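Local coordinates for putative nitrate transport protein (Thermoplasma volcanium, PDB 3MST) that is of unknown function but probably binds a small solute between its two lobes for transport, at residues Ile78-Ile83 and Gly210-Glu215; Ser82-Glu87 and Glu139-Lys144; Gly90-Leu95 and Gly131-Val136; Asp156-Ala161 and Ala221-Ser226; Arg188-Ile193 and Val204-Ile209. One frame throughout, in Å; residues are numbered along the deposited sequence. Where two conformers were deposited one is given.

Contact 1: residues Ile78-Ile83 and Gly210-Glu215; sequences IDMYSI and GIYGHE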
# COMPACT_ATOMS: atom_id res chain seq x y z
N ILE A 78 -4.15 4.04 2.69
CA ILE A 78 -3.07 3.96 3.67
C ILE A 78 -2.11 5.12 3.39
O ILE A 78 -1.70 5.30 2.27
CB ILE A 78 -2.32 2.62 3.55
CG1 ILE A 78 -3.26 1.43 3.43
CG2 ILE A 78 -1.39 2.44 4.78
CD1 ILE A 78 -2.56 0.11 3.16
N ASP A 79 -1.77 5.91 4.41
CA ASP A 79 -0.89 7.06 4.19
C ASP A 79 0.54 6.61 4.44
O ASP A 79 0.99 6.54 5.57
CB ASP A 79 -1.29 8.20 5.11
CG ASP A 79 -0.66 9.53 4.71
OD1 ASP A 79 -0.08 9.62 3.62
OD2 ASP A 79 -0.80 10.47 5.51
N MSE A 80 1.21 6.21 3.36
CA MSE A 80 2.51 5.51 3.41
C MSE A 80 3.69 6.35 2.95
O MSE A 80 4.83 5.95 3.17
CB MSE A 80 2.44 4.28 2.49
CG MSE A 80 1.39 3.31 2.85
SE MSE A 80 1.20 1.85 1.63
CE MSE A 80 0.21 2.69 0.24
N TYR A 81 3.41 7.47 2.27
CA TYR A 81 4.46 8.24 1.58
C TYR A 81 4.49 9.70 2.02
O TYR A 81 3.46 10.29 2.41
CB TYR A 81 4.20 8.20 0.05
CG TYR A 81 4.28 6.80 -0.51
CD1 TYR A 81 5.49 6.13 -0.60
CD2 TYR A 81 3.15 6.09 -0.85
CE1 TYR A 81 5.57 4.83 -1.03
CE2 TYR A 81 3.23 4.79 -1.30
CZ TYR A 81 4.42 4.16 -1.38
OH TYR A 81 4.45 2.85 -1.79
N SER A 82 5.70 10.29 1.90
CA SER A 82 5.95 11.66 2.24
C SER A 82 6.59 12.37 1.05
O SER A 82 7.38 11.77 0.31
CB SER A 82 6.93 11.76 3.39
OG SER A 82 6.26 11.60 4.64
N ILE A 83 6.20 13.62 0.86
CA ILE A 83 6.80 14.50 -0.13
C ILE A 83 7.81 15.40 0.61
O ILE A 83 7.48 16.07 1.58
CB ILE A 83 5.73 15.34 -0.83
CG1 ILE A 83 4.68 14.46 -1.52
CG2 ILE A 83 6.38 16.36 -1.83
CD1 ILE A 83 3.37 15.25 -1.87
N GLY A 210 1.73 5.10 13.46
CA GLY A 210 0.51 5.88 13.61
C GLY A 210 0.09 6.71 12.41
O GLY A 210 -1.03 7.25 12.35
N ILE A 211 1.01 6.88 11.45
CA ILE A 211 0.72 7.70 10.28
C ILE A 211 -0.20 6.96 9.30
O ILE A 211 -0.96 7.57 8.58
CB ILE A 211 2.01 8.16 9.56
CG1 ILE A 211 2.96 8.90 10.54
CG2 ILE A 211 1.68 9.03 8.33
CD1 ILE A 211 4.37 9.14 9.99
N TYR A 212 -0.08 5.65 9.22
CA TYR A 212 -0.77 4.91 8.15
C TYR A 212 -2.25 5.15 8.06
O TYR A 212 -2.79 5.38 6.98
CB TYR A 212 -0.51 3.41 8.31
CG TYR A 212 0.93 2.97 8.09
CD1 TYR A 212 1.61 3.25 6.91
CD2 TYR A 212 1.58 2.26 9.09
CE1 TYR A 212 2.93 2.82 6.71
CE2 TYR A 212 2.88 1.83 8.90
CZ TYR A 212 3.57 2.08 7.71
OH TYR A 212 4.86 1.65 7.56
N GLY A 213 -2.95 5.07 9.19
CA GLY A 213 -4.37 5.33 9.17
C GLY A 213 -5.17 4.48 8.20
O GLY A 213 -6.04 5.00 7.50
N HIS A 214 -4.87 3.19 8.14
CA HIS A 214 -5.57 2.27 7.24
C HIS A 214 -7.07 2.44 7.30
O HIS A 214 -7.66 2.47 8.40
CB HIS A 214 -5.29 0.79 7.59
CG HIS A 214 -3.87 0.33 7.41
ND1 HIS A 214 -2.85 0.70 8.28
CD2 HIS A 214 -3.34 -0.54 6.54
CE1 HIS A 214 -1.75 0.09 7.90
NE2 HIS A 214 -2.01 -0.67 6.84
N GLU A 215 -7.72 2.51 6.16
CA GLU A 215 -9.18 2.54 6.08
C GLU A 215 -9.67 1.76 4.86
O GLU A 215 -9.26 2.04 3.72
CB GLU A 215 -9.64 3.98 5.99
CG GLU A 215 -11.13 4.15 6.03
CD GLU A 215 -11.53 5.56 5.69
OE1 GLU A 215 -11.60 5.90 4.46
OE2 GLU A 215 -11.76 6.34 6.65
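Ile-78 meets the His-214 ring because its chi1 of -45° sets CG2 anti to the backbone N and turns CG1 away from the carbonyl carbon. CG2 then sits over the centre of one ring face, 3.9 Å from the centroid of the His-214 ring, as a CH-pi contact. The other branch ends past the rim, above the ring plane on the same side, with Ile-78 CD1 3.5 Å from His-214 CD2. His-214 itself is fixed by a bond from NE2 to Pro-29 O. CG2 of Ile-78 also touches Tyr-212 CB at 3.8 Å. Next along the chain, Asp-79 N donates to Tyr-212 O at 2.8 Å. The bond is almost straight (179°) and uses a lone pair in the carbonyl plane. Return contact comes from Tyr-212 CA, 3.5 Å from Asp-79 O in a CA-H...O approach. The CG of selenomethionine Met-80 meets Tyr-212 CD1 at 4.1 Å, the two side chains crossing at about a right angle. The carboxylate of Asp-79 is used elsewhere, with OD2 bonded to Ser-145 OG. Residues 78-80 link strand 71-77 of one sheet to strand 81-85 of the other. One buried backbone bond and apolar contacts therefore hold this link between the sheets to the 210-215 loop.

Contact 2: residues Ser82-Glu87 and Glu139-Lys144; sequences SILGDE and EISIGK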
# COMPACT_ATOMS: atom_id res chain seq x y z
N SER A 82 5.70 10.29 1.90
CA SER A 82 5.95 11.66 2.24
C SER A 82 6.59 12.37 1.05
O SER A 82 7.38 11.77 0.31
CB SER A 82 6.93 11.76 3.39
OG SER A 82 6.26 11.60 4.64
N ILE A 83 6.20 13.62 0.86
CA ILE A 83 6.80 14.50 -0.13
C ILE A 83 7.81 15.40 0.61
O ILE A 83 7.48 16.07 1.58
CB ILE A 83 5.73 15.34 -0.83
CG1 ILE A 83 4.68 14.46 -1.52
CG2 ILE A 83 6.38 16.36 -1.83
CD1 ILE A 83 3.37 15.25 -1.87
N LEU A 84 9.03 15.41 0.11
CA LEU A 84 10.14 16.20 0.61
C LEU A 84 10.42 17.32 -0.37
O LEU A 84 10.26 17.18 -1.56
CB LEU A 84 11.38 15.35 0.75
CG LEU A 84 11.22 13.98 1.41
CD1 LEU A 84 12.61 13.30 1.53
CD2 LEU A 84 10.53 14.09 2.79
N GLY A 85 10.90 18.44 0.14
CA GLY A 85 11.40 19.47 -0.74
C GLY A 85 10.38 20.30 -1.46
O GLY A 85 9.21 20.44 -1.03
N ASP A 86 10.84 20.84 -2.60
CA ASP A 86 10.13 21.89 -3.31
C ASP A 86 9.44 21.37 -4.58
O ASP A 86 10.09 21.04 -5.57
CB ASP A 86 11.14 22.99 -3.66
CG ASP A 86 10.52 24.17 -4.40
OD1 ASP A 86 9.30 24.21 -4.68
OD2 ASP A 86 11.31 25.07 -4.77
N GLU A 87 8.12 21.22 -4.49
CA GLU A 87 7.31 20.68 -5.59
C GLU A 87 7.27 21.54 -6.85
O GLU A 87 6.76 21.08 -7.87
CB GLU A 87 5.90 20.32 -5.13
CG GLU A 87 5.83 19.15 -4.19
CD GLU A 87 4.40 18.80 -3.88
OE1 GLU A 87 3.70 18.28 -4.80
OE2 GLU A 87 3.98 19.02 -2.71
N GLU A 139 9.18 5.55 6.08
CA GLU A 139 10.33 4.94 6.77
C GLU A 139 11.65 5.58 6.37
O GLU A 139 12.64 5.52 7.13
CB GLU A 139 10.39 3.43 6.58
CG GLU A 139 10.84 2.87 5.21
CD GLU A 139 9.82 3.00 4.08
OE1 GLU A 139 8.67 3.44 4.31
OE2 GLU A 139 10.19 2.63 2.94
N ILE A 140 11.68 6.25 5.22
CA ILE A 140 12.85 7.00 4.74
C ILE A 140 12.94 8.35 5.38
O ILE A 140 14.01 8.77 5.87
CB ILE A 140 12.84 7.06 3.17
CG1 ILE A 140 12.87 5.65 2.58
CG2 ILE A 140 13.95 7.98 2.69
CD1 ILE A 140 14.04 4.79 2.96
N SER A 141 11.86 9.10 5.36
CA SER A 141 11.80 10.42 5.94
C SER A 141 10.34 10.82 6.08
O SER A 141 9.53 10.53 5.20
CB SER A 141 12.57 11.46 5.08
OG SER A 141 12.65 12.72 5.72
N ILE A 142 10.05 11.54 7.16
CA ILE A 142 8.76 12.17 7.31
C ILE A 142 8.77 13.49 6.60
O ILE A 142 9.73 14.27 6.61
CB ILE A 142 8.37 12.38 8.76
CG1 ILE A 142 8.27 11.01 9.42
CG2 ILE A 142 7.02 13.11 8.87
CD1 ILE A 142 7.62 9.98 8.52
N GLY A 143 7.69 13.74 5.92
CA GLY A 143 7.54 15.03 5.25
C GLY A 143 6.06 15.33 5.09
O GLY A 143 5.25 14.92 5.93
N LYS A 144 5.69 15.98 3.99
CA LYS A 144 4.28 16.34 3.77
C LYS A 144 3.57 15.07 3.37
O LYS A 144 4.03 14.35 2.49
CB LYS A 144 4.12 17.38 2.66
CG LYS A 144 2.69 17.67 2.27
CD LYS A 144 2.55 18.78 1.17
CE LYS A 144 1.06 19.12 0.89
NZ LYS A 144 0.82 20.54 0.63
O HOH W 1 2.22 21.17 -2.26
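Ser-141 meets Leu-84 through its CB, which lies 4.0 Å from Leu-84 CD1 and about as far from CD2. Its carbonyl turns to the start of the strand, with Ser-141 O 3.4 Å from Ser-82 CB. Ile-142 points its side chain away from the strand and gives mainly backbone, its O passing near Leu-84 CD2. At Gly-143 the chain comes in close. Its CA lies 4.0 Å from Leu-84 CD2 and close to Ile-83 O, leaving no room for a side chain on the side that faces the strand. Gly-143 N makes a weak, bent bond (141°) to Ser-82 OG at 2.9 Å. That hydroxyl, turned beside its own backbone N, has its stronger partner in Asn-138 OD1.

Lys-144 pairs with Ile-83. They form an antiparallel hydrogen-bonded pair, which adds the short strand 144-145 to the edge of the five-stranded sheet next to strand 81-85. Ile-83 N donates to Lys-144 O at 2.8 Å. Lys-144 N returns a bond to Ile-83 O at 3.0 Å.

Beyond CB the Lys-144 side chain runs extended, with CG anti to the backbone N (chi1 173°), and bends only at its last torsion. It crosses the Glu-87 side chain at about a right angle. A water links the two ends, 2.8 Å from Glu-87 OE2 and 3.3 Å from Lys-144 NZ. The charged atoms do not meet directly. Lys-144 NZ forms a salt bridge with Glu-152, and Glu-87 OE1 forms one with Arg-149.

Contact 3: residues Gly90-Leu95 and Gly131-Val136; sequences GRIYTL and GYSALV. With EDO (1,2-ethanediol), chain J.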
# COMPACT_ATOMS: atom_id res chain seq x y z
N GLY A 90 10.70 21.22 -10.51
CA GLY A 90 10.83 20.50 -11.77
C GLY A 90 11.32 19.07 -11.76
O GLY A 90 11.37 18.40 -12.79
N ARG A 91 11.70 18.58 -10.57
CA ARG A 91 12.09 17.17 -10.44
C ARG A 91 11.46 16.58 -9.19
O ARG A 91 11.40 17.27 -8.17
CB ARG A 91 13.61 17.01 -10.29
CG ARG A 91 14.42 17.52 -11.42
CD ARG A 91 15.89 17.18 -11.22
NE ARG A 91 16.72 17.87 -12.23
CZ ARG A 91 18.04 17.89 -12.18
NH1 ARG A 91 18.68 17.25 -11.23
NH2 ARG A 91 18.74 18.54 -13.09
N ILE A 92 10.98 15.35 -9.31
CA ILE A 92 10.57 14.54 -8.16
C ILE A 92 11.46 13.30 -8.18
O ILE A 92 11.39 12.45 -9.06
CB ILE A 92 9.09 14.09 -8.20
CG1 ILE A 92 8.15 15.27 -8.32
CG2 ILE A 92 8.80 13.23 -6.94
CD1 ILE A 92 6.65 14.88 -8.56
N TYR A 93 12.33 13.22 -7.18
CA TYR A 93 13.15 12.03 -6.96
C TYR A 93 12.31 10.98 -6.22
O TYR A 93 11.53 11.36 -5.33
CB TYR A 93 14.40 12.42 -6.12
CG TYR A 93 15.47 13.10 -6.96
CD1 TYR A 93 15.40 14.45 -7.23
CD2 TYR A 93 16.45 12.34 -7.60
CE1 TYR A 93 16.34 15.06 -8.04
CE2 TYR A 93 17.39 12.95 -8.41
CZ TYR A 93 17.30 14.32 -8.63
OH TYR A 93 18.21 14.96 -9.44
N THR A 94 12.48 9.72 -6.58
CA THR A 94 11.74 8.66 -5.89
C THR A 94 12.55 7.38 -5.93
O THR A 94 13.75 7.40 -6.25
CB THR A 94 10.32 8.54 -6.48
OG1 THR A 94 9.49 7.77 -5.60
CG2 THR A 94 10.33 7.95 -7.87
N LEU A 95 11.91 6.29 -5.52
CA LEU A 95 12.52 4.99 -5.44
C LEU A 95 12.55 4.26 -6.79
O LEU A 95 12.35 4.89 -7.81
CB LEU A 95 11.88 4.21 -4.30
CG LEU A 95 12.11 4.74 -2.88
CD1 LEU A 95 13.58 5.02 -2.64
CD2 LEU A 95 11.25 5.89 -2.51
N GLY A 131 17.11 21.29 -3.02
CA GLY A 131 16.13 22.18 -3.60
C GLY A 131 15.17 21.55 -4.60
O GLY A 131 14.31 22.23 -5.13
N TYR A 132 15.35 20.26 -4.88
CA TYR A 132 14.37 19.49 -5.65
C TYR A 132 13.30 18.97 -4.69
O TYR A 132 13.21 19.41 -3.55
CB TYR A 132 15.05 18.44 -6.50
CG TYR A 132 15.88 19.06 -7.64
CD1 TYR A 132 15.26 19.77 -8.65
CD2 TYR A 132 17.26 18.96 -7.67
CE1 TYR A 132 15.98 20.37 -9.67
CE2 TYR A 132 18.00 19.51 -8.73
CZ TYR A 132 17.35 20.19 -9.74
OH TYR A 132 18.06 20.80 -10.80
N SER A 133 12.43 18.10 -5.19
CA SER A 133 11.46 17.39 -4.37
C SER A 133 11.69 15.89 -4.47
O SER A 133 12.41 15.41 -5.32
CB SER A 133 10.00 17.76 -4.75
OG SER A 133 9.64 17.13 -5.97
N ALA A 134 11.07 15.14 -3.56
CA ALA A 134 11.16 13.70 -3.55
C ALA A 134 9.85 13.12 -3.00
O ALA A 134 9.15 13.78 -2.23
CB ALA A 134 12.34 13.19 -2.74
N LEU A 135 9.58 11.88 -3.37
CA LEU A 135 8.45 11.12 -2.85
C LEU A 135 9.02 9.81 -2.34
O LEU A 135 9.57 9.01 -3.11
CB LEU A 135 7.41 10.89 -3.92
CG LEU A 135 6.06 10.32 -3.46
CD1 LEU A 135 6.12 8.86 -3.02
CD2 LEU A 135 5.43 11.13 -2.38
N VAL A 136 8.94 9.60 -1.03
CA VAL A 136 9.57 8.45 -0.39
C VAL A 136 8.61 7.82 0.59
O VAL A 136 7.68 8.46 1.08
CB VAL A 136 10.89 8.85 0.37
CG1 VAL A 136 11.90 9.45 -0.61
CG2 VAL A 136 10.59 9.83 1.50
C1 EDO J . 15.03 18.40 -14.74
O1 EDO J . 15.20 19.60 -14.00
C2 EDO J . 13.68 18.46 -15.39
O2 EDO J . 13.71 19.59 -16.29
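Ile-92 CG2 and Leu-135 CB meet at 4.1 Å, the two side chains lying side by side and pointing the same way. On the other face of the sheet Tyr-93 CB touches Ala-134 CB at 4.0 Å. Further along, Leu-95 CD2 reaches Val-136 CG1. Helix 100-112 covers Ile-92, and helix 121-129 covers Tyr-93 and Ala-134. This is a layered alpha/beta arrangement. Strands 91-94 and 133-137 are parallel neighbours, with 31° between the directions of the short segments.

The backbone ladder comes next. Tyr-93 N donates to Ser-133 O at 2.9 Å, and Leu-135 N donates to Tyr-93 O. Two hydroxyls reinforce it. Thr-94 OG1 donates to Leu-135 O at 2.8 Å. Ser-133 OG donates to Arg-91 O at 2.8 Å, because chi1 of 75° places OG between the backbone N and the carbonyl carbon. Ser-133 N gives the same oxygen a second, longer bond.

At the polar edge the Arg-91 guanidinium lies almost parallel to the Tyr-132 ring, the planes 8° apart. Tyr-132 OH sits over the guanidinium centre, 3.2 Å from Arg-91 CZ, in contact but not hydrogen-bonded. Arg-91 CD packs over the ring face toward its rim. Arg-91 NH1 donates to Tyr-93 OH at 2.9 Å, the hydroxyl lying slightly out of the guanidinium plane. Arg-91 NE donates to O1 of 1,2-ethanediol, probably from the crystallisation liquor, at 2.9 Å, near that plane. The guanidinium is thus laid flat on one tyrosine and held in rotation by another, while two bonds from Ser-133 satisfy the Arg-91 carbonyl.

Contact 4: residues Asp156-Ala161 and Ala221-Ser226; sequences DLPSCA and AELVGS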
# COMPACT_ATOMS: atom_id res chain seq x y z
N ASP A 156 -8.08 11.67 -3.77
CA ASP A 156 -8.08 10.84 -2.56
C ASP A 156 -8.81 9.53 -2.79
O ASP A 156 -10.03 9.48 -2.65
CB ASP A 156 -8.71 11.57 -1.37
CG ASP A 156 -8.71 10.74 -0.10
OD1 ASP A 156 -7.92 9.72 -0.04
OD2 ASP A 156 -9.47 11.13 0.82
N LEU A 157 -8.03 8.51 -3.18
CA LEU A 157 -8.57 7.21 -3.62
C LEU A 157 -7.70 6.11 -3.03
O LEU A 157 -6.51 6.35 -2.72
CB LEU A 157 -8.57 7.14 -5.14
CG LEU A 157 -9.57 8.10 -5.81
CD1 LEU A 157 -9.17 8.35 -7.24
CD2 LEU A 157 -11.02 7.60 -5.66
N PRO A 158 -8.23 4.91 -2.88
CA PRO A 158 -7.45 3.84 -2.29
C PRO A 158 -6.38 3.32 -3.23
O PRO A 158 -6.67 2.85 -4.35
CB PRO A 158 -8.50 2.75 -2.02
CG PRO A 158 -9.58 3.03 -2.99
CD PRO A 158 -9.63 4.52 -3.07
N SER A 159 -5.13 3.35 -2.79
CA SER A 159 -4.03 2.82 -3.60
C SER A 159 -3.73 1.36 -3.46
O SER A 159 -2.91 0.81 -4.23
CB SER A 159 -2.75 3.64 -3.36
OG SER A 159 -2.22 3.38 -2.06
N CYS A 160 -4.36 0.68 -2.48
CA CYS A 160 -4.19 -0.74 -2.27
C CYS A 160 -5.53 -1.42 -2.41
O CYS A 160 -6.58 -0.81 -2.26
CB CYS A 160 -3.57 -0.99 -0.91
SG CYS A 160 -1.89 -0.36 -0.75
N ALA A 161 -5.48 -2.70 -2.76
CA ALA A 161 -6.67 -3.44 -3.10
C ALA A 161 -6.64 -4.85 -2.59
O ALA A 161 -5.56 -5.42 -2.34
CB ALA A 161 -6.84 -3.45 -4.64
N ALA A 221 -17.59 3.18 -6.68
CA ALA A 221 -17.07 4.32 -7.40
C ALA A 221 -15.65 4.65 -6.98
O ALA A 221 -14.89 5.16 -7.81
CB ALA A 221 -17.97 5.53 -7.19
N GLU A 222 -15.29 4.39 -5.73
CA GLU A 222 -13.91 4.66 -5.26
C GLU A 222 -12.93 3.66 -5.85
O GLU A 222 -11.80 4.03 -6.22
CB GLU A 222 -13.85 4.66 -3.73
CG GLU A 222 -14.65 5.81 -3.17
CD GLU A 222 -14.39 6.07 -1.70
OE1 GLU A 222 -14.04 5.11 -0.98
OE2 GLU A 222 -14.55 7.23 -1.23
N LEU A 223 -13.34 2.41 -5.93
CA LEU A 223 -12.53 1.38 -6.57
C LEU A 223 -12.33 1.63 -8.07
O LEU A 223 -11.22 1.54 -8.59
CB LEU A 223 -13.09 -0.02 -6.33
CG LEU A 223 -13.32 -0.38 -4.84
CD1 LEU A 223 -13.95 -1.75 -4.69
CD2 LEU A 223 -12.08 -0.19 -4.01
N VAL A 224 -13.43 1.96 -8.76
CA VAL A 224 -13.36 2.33 -10.17
C VAL A 224 -12.48 3.57 -10.35
O VAL A 224 -11.65 3.62 -11.29
CB VAL A 224 -14.78 2.51 -10.74
CG1 VAL A 224 -14.77 3.17 -12.16
CG2 VAL A 224 -15.49 1.16 -10.77
N GLY A 225 -12.64 4.55 -9.46
CA GLY A 225 -11.83 5.76 -9.54
C GLY A 225 -10.34 5.46 -9.42
O GLY A 225 -9.53 6.01 -10.14
N SER A 226 -9.97 4.62 -8.47
CA SER A 226 -8.55 4.30 -8.32
C SER A 226 -7.99 3.50 -9.50
O SER A 226 -6.87 3.70 -9.94
CB SER A 226 -8.35 3.58 -6.99
OG SER A 226 -7.01 3.30 -6.76
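Leu-157 and Pro-158 belong to the turn that leads into strand 160-164, and they pack against helix 220-230, the last helix of the chain. Leu-157 directs its CB at the helix, and its two methyls part over the backbone. CD1 lies 3.7 Å from Gly-225 O, and CD2 lies 3.7 Å from Glu-222 O. Gly-225 has no side chain on this face, and the leucine comes close to its main chain there. Leu-157 CB also meets Ser-226 CB at 4.0 Å.

Pro-158 lies against the same stretch of helix. Its CD is 3.9 Å from Glu-222 O, and its CG touches Leu-223 CD2 at 4.2 Å. Glu-222 O is already used inside the helix, where it accepts from Ser-226 N.

One polar bond crosses the contact. Ser-226 OG, anti to its backbone N with chi1 -178°, donates to Pro-158 O. The deposited 2.5 Å between Ser-226 OG and Pro-158 O is very short, and Ser-226 has two conformers, so the exact length is doubtful.

The carboxylate of Glu-222 turns to Thr-217 and Arg-77, and Asp-156 shares that arginine. On the turn itself, Leu-157 N and Ser-159 OG bind an unidentified ligand, probably from the crystallisation liquor. The arrangement is that of an alpha/beta lobe in which the C-terminal helix covers the loop entering a sheet strand, here a loop that may border a pocket.

Contact 5: residues Arg188-Ile193 and Val204-Ile209; sequences RAAEII and VMKKII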
# COMPACT_ATOMS: atom_id res chain seq x y z
N ARG A 188 3.09 -2.87 20.45
CA ARG A 188 3.06 -4.29 20.15
C ARG A 188 2.95 -4.52 18.65
O ARG A 188 3.56 -5.45 18.11
CB ARG A 188 1.86 -4.95 20.82
CG ARG A 188 1.90 -6.46 20.74
N ALA A 189 2.08 -3.74 18.00
CA ALA A 189 1.92 -3.85 16.53
C ALA A 189 3.24 -3.57 15.84
O ALA A 189 3.65 -4.34 14.95
CB ALA A 189 0.85 -2.86 16.05
N ALA A 190 3.97 -2.56 16.29
CA ALA A 190 5.29 -2.27 15.71
C ALA A 190 6.29 -3.43 15.86
O ALA A 190 7.03 -3.77 14.92
CB ALA A 190 5.87 -0.98 16.28
N GLU A 191 6.32 -4.07 17.03
CA GLU A 191 7.22 -5.20 17.21
C GLU A 191 6.84 -6.38 16.33
O GLU A 191 7.71 -7.01 15.74
CB GLU A 191 7.25 -5.65 18.67
CG GLU A 191 7.47 -4.55 19.68
CD GLU A 191 7.61 -5.08 21.09
OE1 GLU A 191 7.47 -6.33 21.30
OE2 GLU A 191 7.84 -4.25 21.99
N ILE A 192 5.53 -6.66 16.22
CA ILE A 192 5.09 -7.76 15.37
C ILE A 192 5.43 -7.50 13.91
O ILE A 192 5.93 -8.37 13.21
CB ILE A 192 3.56 -8.04 15.53
CG1 ILE A 192 3.23 -8.55 16.95
CG2 ILE A 192 3.14 -9.05 14.49
CD1 ILE A 192 1.76 -8.21 17.33
N ILE A 193 5.12 -6.31 13.43
CA ILE A 193 5.37 -5.95 12.02
C ILE A 193 6.85 -5.99 11.71
O ILE A 193 7.28 -6.54 10.69
CB ILE A 193 4.77 -4.56 11.72
CG1 ILE A 193 3.23 -4.63 11.72
CG2 ILE A 193 5.28 -4.03 10.37
CD1 ILE A 193 2.56 -3.31 11.95
N VAL A 204 12.08 2.11 13.78
CA VAL A 204 11.49 2.79 12.62
C VAL A 204 9.97 2.63 12.60
O VAL A 204 9.24 3.60 12.40
CB VAL A 204 12.13 2.26 11.32
CG1 VAL A 204 11.28 2.58 10.08
CG2 VAL A 204 13.54 2.83 11.17
N MSE A 205 9.51 1.41 12.86
CA MSE A 205 8.08 1.12 12.84
C MSE A 205 7.36 1.81 13.98
O MSE A 205 6.26 2.33 13.83
CB MSE A 205 7.80 -0.38 12.83
CG MSE A 205 6.30 -0.70 12.58
SE MSE A 205 5.49 0.07 11.01
CE MSE A 205 6.99 -0.62 9.99
N LYS A 206 7.96 1.85 15.17
CA LYS A 206 7.32 2.59 16.26
C LYS A 206 7.14 4.09 15.93
O LYS A 206 6.18 4.72 16.32
CB LYS A 206 8.15 2.48 17.56
CG LYS A 206 8.06 1.13 18.21
CD LYS A 206 9.00 0.96 19.43
CE LYS A 206 8.55 -0.29 20.21
NZ LYS A 206 9.64 -1.25 20.55
N LYS A 207 8.09 4.66 15.19
CA LYS A 207 7.99 6.06 14.84
C LYS A 207 6.89 6.34 13.83
O LYS A 207 6.24 7.37 13.89
CB LYS A 207 9.32 6.54 14.25
CG LYS A 207 9.39 8.00 13.87
N ILE A 208 6.69 5.43 12.88
CA ILE A 208 5.81 5.71 11.74
C ILE A 208 4.44 5.03 11.76
O ILE A 208 3.57 5.38 10.95
CB ILE A 208 6.52 5.43 10.38
CG1 ILE A 208 6.66 3.93 10.09
CG2 ILE A 208 7.86 6.21 10.29
CD1 ILE A 208 7.35 3.61 8.79
N ILE A 209 4.22 4.10 12.67
CA ILE A 209 3.04 3.23 12.61
C ILE A 209 1.74 4.01 12.69
O ILE A 209 0.76 3.66 12.06
CB ILE A 209 3.09 2.08 13.65
CG1 ILE A 209 2.00 1.04 13.33
CG2 ILE A 209 3.08 2.66 15.09
CD1 ILE A 209 2.19 -0.21 14.05
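Ala-190 and Met-205 lie where the two helices come closest. Met-205 is a selenomethionine, and its CG sits 3.6 Å from Ala-190 CA. The small alanine lets the next residue come in as well, with Ala-190 CB 3.6 Å from Lys-206 CG. Met-205 then bends at chi2 and chi3 (54° and 50°). This brings its CE to Ile-193 CG2 at 3.8 Å, the two side chains crossing at about a right angle. Ile-209 extends its CG1 branch anti to the backbone N. Its CD1 ends 3.6 Å from Ala-189 CB and 3.8 Å from Ile-193 CD1.

The segments belong to helices 186-197 and 202-208, consecutive in the chain and joined by a short connection, a helical hairpin. Their directions differ by 138°, and the axes of the short segments approach to 8.5 Å. Helix 32-36 adds Phe-32 and Val-36 to the apolar side, Phe-32 touching both Ile-193 and Met-205. Helix 169-184 covers Ala-189 and Ile-209 through Ile-182.

The other side is looser and polar. Glu-191 and Lys-206 cross there, with OE2 of Glu-191 3.8 Å from NZ of Lys-206, a long salt bridge. Glu-191 was deposited in two conformers, so this link is doubtful in detail. Lys-206 is exposed, and its stronger partner is Glu-202. The carboxylates of Glu-191 and Glu-202 lie close together, and the nearby lysine charge may offset their repulsion in this conformer.

In the fold
From the N terminus, contacts 1 and 2 open on the same stretch, sharing Ser-82 and Ile-83. Contact 3 opens next, at 90-95, and closes first, at 131-136, nested inside the loop that contact 2 closes at 139-144. Both pair strands of the five-stranded sheet, in which 81-85 and 133-137 are neighbours. Contact 4 opens at 156-161. Contact 5 then opens and closes within both contact 1 and contact 4. Contact 1 closes at 210-215, before contact 4 closes at 221-226, so these two cross. Contact 1 ties the link between the sheets to the contact 5 hairpin, Tyr-212 touching Met-205 of its second helix. Contact 4 brings the last helix to the six-stranded sheet.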